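Local coordinates for proline iminopeptidase-related protein (PDB 2YYS) that is of unproven function but belongs to the S33 peptidase family of alpha/beta hydrolases and probably has peptidase activity, at residues Val8-Glu12 against Ala13-Val17; Glu156-Arg160 against Glu161-Ala165. One frame throughout, in Å; residues are numbered along the deposited sequence.

Contact 1: residues Val8-Glu12 against Ala13-Val17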
ATOM      1  N   VAL A   8      -5.035  10.263  16.603  1.00 21.82           N
ATOM      2  CA  VAL A   8      -6.192   9.513  17.066  1.00 22.27           C
ATOM      3  C   VAL A   8      -5.711   8.286  17.840  1.00 23.08           C
ATOM      4  O   VAL A   8      -5.071   7.413  17.255  1.00 22.18           O
ATOM      5  CB  VAL A   8      -7.045   9.054  15.877  1.00 21.96           C
ATOM      6  CG1 VAL A   8      -8.199   8.211  16.349  1.00 22.07           C
ATOM      7  CG2 VAL A   8      -7.541  10.260  15.080  1.00 21.76           C
ATOM      8  N   PRO A   9      -6.014   8.218  19.143  1.00 24.82           N
ATOM      9  CA  PRO A   9      -5.742   7.011  19.929  1.00 26.14           C
ATOM     10  C   PRO A   9      -6.537   5.811  19.434  1.00 27.56           C
ATOM     11  O   PRO A   9      -7.735   5.914  19.184  1.00 27.68           O
ATOM     12  CB  PRO A   9      -6.186   7.393  21.355  1.00 26.28           C
ATOM     13  CG  PRO A   9      -6.210   8.894  21.370  1.00 25.88           C
ATOM     14  CD  PRO A   9      -6.614   9.283  19.973  1.00 24.87           C
ATOM     15  N   VAL A  10      -5.846   4.689  19.308  1.00 29.02           N
ATOM     16  CA  VAL A  10      -6.414   3.449  18.807  1.00 31.17           C
ATOM     17  C   VAL A  10      -6.225   2.294  19.829  1.00 32.18           C
ATOM     18  O   VAL A  10      -6.602   1.164  19.559  1.00 33.24           O
ATOM     19  CB  VAL A  10      -5.819   3.177  17.381  1.00 31.41           C
ATOM     20  CG1 VAL A  10      -5.576   1.726  17.087  1.00 33.56           C
ATOM     21  CG2 VAL A  10      -6.721   3.786  16.311  1.00 31.16           C
ATOM     22  N   GLY A  11      -5.717   2.601  21.027  1.00 33.28           N
ATOM     23  CA  GLY A  11      -5.479   1.604  22.063  1.00 33.44           C
ATOM     24  C   GLY A  11      -3.999   1.363  22.293  1.00 33.80           C
ATOM     25  O   GLY A  11      -3.400   1.908  23.221  1.00 34.17           O
ATOM     26  N   GLU A  12      -3.397   0.546  21.441  1.00 34.01           N
ATOM     27  CA  GLU A  12      -1.966   0.279  21.539  1.00 34.47           C
ATOM     28  C   GLU A  12      -1.106   1.396  20.930  1.00 33.16           C
ATOM     29  O   GLU A  12       0.099   1.447  21.187  1.00 33.98           O
ATOM     30  CB  GLU A  12      -1.617  -1.044  20.855  1.00 35.38           C
ATOM     31  CG  GLU A  12      -2.414  -2.253  21.333  1.00 38.64           C
ATOM     32  CD  GLU A  12      -1.696  -3.575  21.068  1.00 42.13           C
ATOM     33  OE1 GLU A  12      -1.564  -3.979  19.889  1.00 42.89           O
ATOM     34  OE2 GLU A  12      -1.252  -4.210  22.048  1.00 46.24           O
ATOM     35  N   ALA A  13      -1.712   2.278  20.132  1.00 30.86           N
ATOM     36  CA  ALA A  13      -0.966   3.282  19.362  1.00 28.97           C
ATOM     37  C   ALA A  13      -1.762   4.565  19.172  1.00 27.17           C
ATOM     38  O   ALA A  13      -2.974   4.558  19.320  1.00 27.21           O
ATOM     39  CB  ALA A  13      -0.606   2.711  17.996  1.00 28.96           C
ATOM     40  N   GLU A  14      -1.075   5.654  18.823  1.00 24.71           N
ATOM     41  CA  GLU A  14      -1.729   6.878  18.355  1.00 23.39           C
ATOM     42  C   GLU A  14      -1.296   7.125  16.931  1.00 21.63           C
ATOM     43  O   GLU A  14      -0.102   7.214  16.638  1.00 20.77           O
ATOM     44  CB  GLU A  14      -1.387   8.098  19.223  1.00 23.56           C
ATOM     45  CG  GLU A  14      -1.958   7.984  20.623  1.00 24.41           C
ATOM     46  CD  GLU A  14      -2.099   9.306  21.352  1.00 25.62           C
ATOM     47  OE1 GLU A  14      -2.521  10.309  20.755  1.00 26.83           O
ATOM     48  OE2 GLU A  14      -1.813   9.321  22.562  1.00 28.08           O
ATOM     49  N   LEU A  15      -2.286   7.231  16.055  1.00 20.10           N
ATOM     50  CA  LEU A  15      -2.066   7.361  14.624  1.00 19.11           C
ATOM     51  C   LEU A  15      -2.197   8.808  14.156  1.00 18.22           C
ATOM     52  O   LEU A  15      -3.108   9.522  14.553  1.00 17.88           O
ATOM     53  CB  LEU A  15      -3.064   6.488  13.868  1.00 18.91           C
ATOM     54  CG  LEU A  15      -3.170   5.019  14.284  1.00 19.18           C
ATOM     55  CD1 LEU A  15      -4.231   4.319  13.468  1.00 18.94           C
ATOM     56  CD2 LEU A  15      -1.859   4.291  14.145  1.00 19.99           C
ATOM     57  N   TYR A  16      -1.262   9.232  13.312  1.00 17.77           N
ATOM     58  CA  TYR A  16      -1.398  10.467  12.559  1.00 17.14           C
ATOM     59  C   TYR A  16      -2.482  10.266  11.491  1.00 17.31           C
ATOM     60  O   TYR A  16      -2.375   9.382  10.644  1.00 17.03           O
ATOM     61  CB  TYR A  16      -0.069  10.872  11.920  1.00 16.86           C
ATOM     62  CG  TYR A  16      -0.217  12.086  11.064  1.00 15.79           C
ATOM     63  CD1 TYR A  16      -0.151  13.372  11.611  1.00 13.13           C
ATOM     64  CD2 TYR A  16      -0.441  11.956   9.700  1.00 14.55           C
ATOM     65  CE1 TYR A  16      -0.303  14.492  10.797  1.00 13.84           C
ATOM     66  CE2 TYR A  16      -0.609  13.045   8.903  1.00 15.18           C
ATOM     67  CZ  TYR A  16      -0.541  14.321   9.442  1.00 15.43           C
ATOM     68  OH  TYR A  16      -0.730  15.400   8.596  1.00 14.63           O
ATOM     69  N   VAL A  17      -3.523  11.093  11.547  1.00 16.99           N
ATOM     70  CA  VAL A  17      -4.687  10.948  10.694  1.00 17.39           C
ATOM     71  C   VAL A  17      -4.989  12.262   9.997  1.00 17.50           C
ATOM     72  O   VAL A  17      -4.948  13.321  10.621  1.00 17.46           O
ATOM     73  CB  VAL A  17      -5.923  10.506  11.532  1.00 17.45           C
ATOM     74  CG1 VAL A  17      -7.176  10.472  10.692  1.00 18.09           C
ATOM     75  CG2 VAL A  17      -5.678   9.131  12.154  1.00 17.26           C
TER
HETATM   76  O   HOH W   1      -3.787   4.800  22.224  1.00 43.43           O

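Contact 2: residues Glu156-Arg160 against Glu161-Ala165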
ATOM      1  N   GLU A 156      22.107 -11.669   0.461  1.00 33.62           N
ATOM      2  CA  GLU A 156      23.103 -11.736  -0.607  1.00 33.58           C
ATOM      3  C   GLU A 156      23.015 -10.555  -1.593  1.00 33.01           C
ATOM      4  O   GLU A 156      24.033 -10.094  -2.108  1.00 31.94           O
ATOM      5  CB  GLU A 156      22.994 -13.074  -1.353  1.00 33.82           C
ATOM      6  CG  GLU A 156      23.374 -14.287  -0.501  1.00 35.24           C
ATOM      7  CD  GLU A 156      24.801 -14.220   0.018  1.00 36.31           C
ATOM      8  OE1 GLU A 156      25.719 -14.063  -0.811  1.00 35.98           O
ATOM      9  OE2 GLU A 156      24.999 -14.318   1.251  1.00 38.11           O
ATOM     10  N   ALA A 157      21.798 -10.085  -1.853  1.00 32.76           N
ATOM     11  CA  ALA A 157      21.580  -8.900  -2.670  1.00 32.83           C
ATOM     12  C   ALA A 157      22.195  -7.668  -2.005  1.00 33.49           C
ATOM     13  O   ALA A 157      22.841  -6.866  -2.677  1.00 32.43           O
ATOM     14  CB  ALA A 157      20.104  -8.676  -2.899  1.00 32.65           C
ATOM     15  N   LEU A 158      22.005  -7.550  -0.685  1.00 34.63           N
ATOM     16  CA  LEU A 158      22.435  -6.378   0.076  1.00 35.67           C
ATOM     17  C   LEU A 158      23.935  -6.370   0.350  1.00 36.51           C
ATOM     18  O   LEU A 158      24.483  -5.341   0.726  1.00 36.62           O
ATOM     19  CB  LEU A 158      21.639  -6.252   1.381  1.00 35.82           C
ATOM     20  CG  LEU A 158      20.116  -6.029   1.256  1.00 37.53           C
ATOM     21  CD1 LEU A 158      19.502  -5.515   2.572  1.00 38.56           C
ATOM     22  CD2 LEU A 158      19.737  -5.099   0.102  1.00 37.85           C
ATOM     23  N   LYS A 159      24.599  -7.504   0.142  1.00 37.58           N
ATOM     24  CA  LYS A 159      26.059  -7.545   0.156  1.00 38.38           C
ATOM     25  C   LYS A 159      26.620  -6.859  -1.089  1.00 38.45           C
ATOM     26  O   LYS A 159      27.689  -6.256  -1.036  1.00 38.63           O
ATOM     27  CB  LYS A 159      26.566  -8.991   0.207  1.00 38.83           C
ATOM     28  CG  LYS A 159      26.541  -9.635   1.595  1.00 40.61           C
ATOM     29  CD  LYS A 159      27.307 -10.972   1.589  1.00 42.73           C
ATOM     30  CE  LYS A 159      26.969 -11.843   2.799  1.00 43.92           C
ATOM     31  NZ  LYS A 159      27.320 -13.276   2.547  1.00 44.79           N
ATOM     32  N   ARG A 160      25.904  -6.969  -2.207  1.00 38.19           N
ATOM     33  CA  ARG A 160      26.370  -6.424  -3.484  1.00 38.08           C
ATOM     34  C   ARG A 160      26.024  -4.948  -3.657  1.00 37.04           C
ATOM     35  O   ARG A 160      26.836  -4.172  -4.154  1.00 36.60           O
ATOM     36  CB  ARG A 160      25.807  -7.248  -4.649  1.00 38.60           C
ATOM     37  CG  ARG A 160      26.394  -8.655  -4.715  1.00 41.53           C
ATOM     38  CD  ARG A 160      26.171  -9.384  -6.035  1.00 45.55           C
ATOM     39  NE  ARG A 160      27.380  -9.453  -6.860  1.00 49.94           N
ATOM     40  CZ  ARG A 160      27.441  -9.944  -8.103  1.00 53.34           C
ATOM     41  NH1 ARG A 160      26.363 -10.436  -8.705  1.00 53.68           N
ATOM     42  NH2 ARG A 160      28.601  -9.937  -8.755  1.00 55.69           N
ATOM     43  N   GLU A 161      24.819  -4.564  -3.246  1.00 36.04           N
ATOM     44  CA  GLU A 161      24.353  -3.189  -3.396  1.00 35.25           C
ATOM     45  C   GLU A 161      23.480  -2.765  -2.232  1.00 34.15           C
ATOM     46  O   GLU A 161      22.857  -3.595  -1.588  1.00 33.65           O
ATOM     47  CB  GLU A 161      23.554  -3.041  -4.691  1.00 35.38           C
ATOM     48  CG  GLU A 161      24.302  -3.485  -5.938  1.00 36.27           C
ATOM     49  CD  GLU A 161      23.633  -3.013  -7.207  1.00 37.62           C
ATOM     50  OE1 GLU A 161      23.408  -1.793  -7.327  1.00 37.94           O
ATOM     51  OE2 GLU A 161      23.328  -3.858  -8.076  1.00 40.02           O
ATOM     52  N   GLU A 162      23.437  -1.460  -1.974  1.00 33.22           N
ATOM     53  CA  GLU A 162      22.546  -0.888  -0.965  1.00 32.86           C
ATOM     54  C   GLU A 162      21.069  -1.110  -1.339  1.00 31.38           C
ATOM     55  O   GLU A 162      20.727  -1.116  -2.521  1.00 30.60           O
ATOM     56  CB  GLU A 162      22.827   0.616  -0.801  1.00 33.57           C
ATOM     57  CG  GLU A 162      24.110   0.950  -0.036  1.00 36.52           C
ATOM     58  CD  GLU A 162      24.049   0.496   1.416  1.00 41.08           C
ATOM     59  OE1 GLU A 162      23.108   0.913   2.138  1.00 44.15           O
ATOM     60  OE2 GLU A 162      24.928  -0.286   1.834  1.00 43.65           O
ATOM     61  N   PRO A 163      20.199  -1.290  -0.346  1.00 30.16           N
ATOM     62  CA  PRO A 163      18.765  -1.477  -0.619  1.00 29.54           C
ATOM     63  C   PRO A 163      18.157  -0.354  -1.455  1.00 28.59           C
ATOM     64  O   PRO A 163      17.413  -0.647  -2.382  1.00 28.17           O
ATOM     65  CB  PRO A 163      18.118  -1.548   0.778  1.00 29.65           C
ATOM     66  CG  PRO A 163      19.183  -1.191   1.778  1.00 30.11           C
ATOM     67  CD  PRO A 163      20.509  -1.356   1.094  1.00 30.31           C
ATOM     68  N   LYS A 164      18.485   0.900  -1.160  1.00 27.83           N
ATOM     69  CA  LYS A 164      17.924   2.019  -1.923  1.00 27.44           C
ATOM     70  C   LYS A 164      18.230   1.893  -3.421  1.00 26.61           C
ATOM     71  O   LYS A 164      17.352   2.110  -4.248  1.00 26.11           O
ATOM     72  CB  LYS A 164      18.426   3.364  -1.402  1.00 27.69           C
ATOM     73  CG  LYS A 164      17.850   4.573  -2.153  1.00 28.80           C
ATOM     74  CD  LYS A 164      18.393   5.898  -1.606  1.00 29.37           C
ATOM     75  CE  LYS A 164      17.694   7.109  -2.248  1.00 29.34           C
ATOM     76  NZ  LYS A 164      17.941   7.239  -3.719  1.00 26.73           N
ATOM     77  N   ALA A 165      19.472   1.548  -3.759  1.00 25.58           N
ATOM     78  CA  ALA A 165      19.857   1.378  -5.157  1.00 25.18           C
ATOM     79  C   ALA A 165      19.052   0.266  -5.851  1.00 24.40           C
ATOM     80  O   ALA A 165      18.642   0.417  -6.999  1.00 24.21           O
ATOM     81  CB  ALA A 165      21.369   1.104  -5.271  1.00 25.42           C
TER

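Contact 1: residues Val8-Glu12 against Ala13-Val17
Val8 lays its CG2 methyl on CG2 of Val17, 3.6 Å away, where the two strands of a beta hairpin run antiparallel. With CG1 anti to the backbone N (chi1 177° in Val8), CG2 is set beside the N, anti to the carbonyl carbon; Val17 has the same rotamer, and the two methyls come together across the strands. On the same face, nearer the turn, CG2 of Val10 touches CD1 of Leu15 at 3.8 Å. Pro9 and Glu14, a non-hydrogen-bonded pair, occupy the other face: CG of Glu14 lies 4.0 Å from CA of Pro9, and the extended chain passes slantwise across the proline, bringing OE1 within 4.0 Å of its CG. Between these layers Val8 and Leu15 form an antiparallel hydrogen-bonded pair, with reciprocal bonds from Val8 N to Leu15 O (2.9 Å) and from Leu15 N to Val8 O (3.0 Å). Toward the turn, Val10 N makes a hydrogen bond of 2.9 Å to Ala13 O. The same Ala13 O takes a second hydrogen bond from a water, 3.0 Å away, which in turn accepts from Gly11 N and so bridges Gly11 N and Ala13 O across the turn. Gly11 has backbone angles at which a CB would press on the preceding carbonyl oxygen. Glu12 sends its carboxylate away from the hairpin to a salt bridge with Arg61. Helix 78-91 packs on the valine face through Leu88 and Ala91, while strand 54-58, next to strand 14-20 in the sheet, brings Val56 and Phe58 against Val17 and Phe58 against Leu15.

Contact 2: residues Glu156-Arg160 against Glu161-Ala165
Leu158 and Pro163 meet across a tight helix-to-helix corner, where helix 150-160 runs out and helix 163-171 starts within a few residues, in the helical insertion between strands 119-125 and 221-226, the position of the cap in S33-family alpha/beta hydrolases. The apolar contact is made by one branch of the leucine: CD2 lies 3.8 Å from CA of Pro163 and 3.9 Å from its CD, so the methyl lies over the face of the pyrrolidine ring. With CG beside the backbone N (chi1 -63°), Leu158 turns this branch toward the second helix, although its CB does not point there. Leu166, one turn further along helix 163-171, touches Leu158, Ala157 and Glu161, extending the apolar contact between the helices.

Backbone polar contacts hold the corner itself. Glu161 N donates to Ala157 O at 3.1 Å, an i to i+4 bond, and Arg160 N makes a weak bond to the same oxygen. Glu161 then adopts an extended backbone, swinging its carbonyl back over the helix it has just left. There the redirected oxygen receives a CA-H...O contact, with CA of Leu158 3.3 Å from Glu161 O. Glu162 follows at the N-cap position, and Pro163 opens the new helix, where its missing N-H costs no helical hydrogen bond.

Charged groups lie around this bend. The carboxylate of Glu161 reaches forward to a salt bridge with Arg169, spanning the first turns of the second helix, and Lys164 pairs with Asp168 and Glu182. On the first helix, Lys159 and Glu156 form a salt bridge in which NZ of Lys159 meets the syn side of Glu156 OE2 at 2.9 Å, 20° out of the carboxylate plane.

How the contacts relate
Both contacts are local, joining consecutive elements of the chain, but the elements differ. Contact 1 closes a beta hairpin at the margin of the central sheet and is partly buried, with one face under helix 78-91; contact 2 joins two consecutive helices at the surface. Their centres lie 34 Å apart and their nearest atoms about 22 Å, so they do not touch. In contact 1, cross-strand backbone bonds combine with valine and leucine methyls. Contact 2 has a single cross-segment hydrogen bond and one leucine-proline patch, among several salt bridges. The chemistry follows the place: methyls packed against a helix and the sheet in the one, charges on surface helices in the other.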